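Local coordinates for hypothetical protein Atu1913 (Agrobacterium tumefaciens, PDB 2B1Y), which is of unknown function but belongs to the DUF1883 family and forms a two-chain assembly in which a beta-sheet continues from one subunit into the other, at residues L34-G37 with A38-Q41. Numbering follows the deposited sequence.
Sequences LMTG and ANFQ
The chain leaves strand 30-36 and enters helix 37-46, and the first turn closes where F40 N donates to T36 O at 2.8 Å, followed by Q41 N to G37 O at 3.0 Å. T36 sits at the N-cap. With chi1 at 64°, its OG1 lies between backbone N and carbonyl carbon and turns back over the helix start to accept a weak capping bond from N39 N at 3.5 Å. The N39 side chain crosses the threonine here, and its CB packs 3.9 Å from M35 CB. M35 is a selenomethionine whose CG takes the same position between backbone N and carbonyl carbon (chi1 58°) and whose chain then runs extended at chi2, bringing SE to 3.6 Å from F40 CA and near the edge of the F40 ring. This is a strand-to-helix junction at a dimer interface: residues 34-36 pair antiparallel with a strand of the second subunit, where I74 packs on M35. The F40 ring leads away from the turn and stacks with H10 of its own chain and H72 of the second subunit. A water lies 2.5 Å from G37 O, a doubtfully short approach that, if real, would give G37 O a second partner beside Q41 N.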
loop_
_atom_site.group_PDB
_atom_site.type_symbol
_atom_site.label_atom_id
_atom_site.label_comp_id
_atom_site.label_asym_id
_atom_site.label_seq_id
_atom_site.Cartn_x
_atom_site.Cartn_y
_atom_site.Cartn_z
ATOM N N LEU A 34 -11.130 -7.516 4.657
ATOM C CA LEU A 34 -10.993 -8.784 5.303
ATOM C C LEU A 34 -9.733 -9.444 4.715
ATOM O O LEU A 34 -9.606 -9.516 3.495
ATOM C CB LEU A 34 -12.230 -9.627 4.970
ATOM C CG LEU A 34 -12.141 -11.086 5.451
ATOM C CD1 LEU A 34 -12.163 -11.175 7.001
ATOM C CD2 LEU A 34 -13.279 -11.934 4.817
HETATM N N MSE A 35 -8.819 -9.914 5.555
HETATM C CA MSE A 35 -7.545 -10.450 5.062
HETATM C C MSE A 35 -6.992 -11.554 5.929
HETATM O O MSE A 35 -7.352 -11.693 7.101
HETATM C CB MSE A 35 -6.517 -9.304 4.974
HETATM C CG MSE A 35 -6.305 -8.613 6.342
HETATM SE SE MSE A 35 -5.143 -7.048 6.213
HETATM C CE MSE A 35 -6.433 -5.777 5.575
ATOM N N THR A 36 -6.081 -12.321 5.337
ATOM C CA THR A 36 -5.431 -13.424 6.011
ATOM C C THR A 36 -4.347 -12.831 6.908
ATOM O O THR A 36 -4.002 -11.629 6.796
ATOM C CB THR A 36 -4.795 -14.382 4.983
ATOM O OG1 THR A 36 -3.769 -13.679 4.271
ATOM C CG2 THR A 36 -5.817 -14.940 4.015
ATOM N N GLY A 37 -3.764 -13.666 7.770
ATOM C CA GLY A 37 -2.669 -13.218 8.621
ATOM C C GLY A 37 -1.450 -12.690 7.862
ATOM O O GLY A 37 -0.861 -11.697 8.253
ATOM N N ALA A 38 -1.039 -13.379 6.798
ATOM C CA ALA A 38 0.110 -12.921 6.015
ATOM C C ALA A 38 -0.158 -11.511 5.487
ATOM O O ALA A 38 0.714 -10.656 5.499
ATOM C CB ALA A 38 0.445 -13.888 4.875
ATOM N N ASN A 39 -1.393 -11.288 5.047
ATOM C CA ASN A 39 -1.779 -9.996 4.529
ATOM C C ASN A 39 -1.942 -8.938 5.595
ATOM O O ASN A 39 -1.660 -7.770 5.327
ATOM C CB ASN A 39 -2.988 -10.167 3.647
ATOM C CG ASN A 39 -2.608 -10.813 2.307
ATOM O OD1 ASN A 39 -3.039 -11.923 1.960
ATOM N ND2 ASN A 39 -1.791 -10.120 1.567
ATOM N N PHE A 40 -2.347 -9.343 6.804
ATOM C CA PHE A 40 -2.286 -8.402 7.924
ATOM C C PHE A 40 -0.829 -7.955 8.196
ATOM O O PHE A 40 -0.561 -6.802 8.518
ATOM C CB PHE A 40 -2.953 -8.954 9.200
ATOM C CG PHE A 40 -2.886 -7.998 10.359
ATOM C CD1 PHE A 40 -3.531 -6.765 10.285
ATOM C CD2 PHE A 40 -2.123 -8.297 11.483
ATOM C CE1 PHE A 40 -3.447 -5.844 11.334
ATOM C CE2 PHE A 40 -2.027 -7.395 12.548
ATOM C CZ PHE A 40 -2.701 -6.168 12.474
ATOM N N GLN A 41 0.122 -8.868 8.052
ATOM C CA GLN A 41 1.498 -8.430 8.261
ATOM C C GLN A 41 1.924 -7.392 7.210
ATOM O O GLN A 41 2.534 -6.386 7.551
ATOM C CB GLN A 41 2.440 -9.621 8.301
ATOM C CG GLN A 41 2.314 -10.436 9.595
ATOM C CD GLN A 41 2.606 -9.601 10.865
ATOM O OE1 GLN A 41 1.900 -9.721 11.888
ATOM N NE2 GLN A 41 3.640 -8.746 10.794
HETATM O O HOH W 1 -0.627 -11.728 10.772
#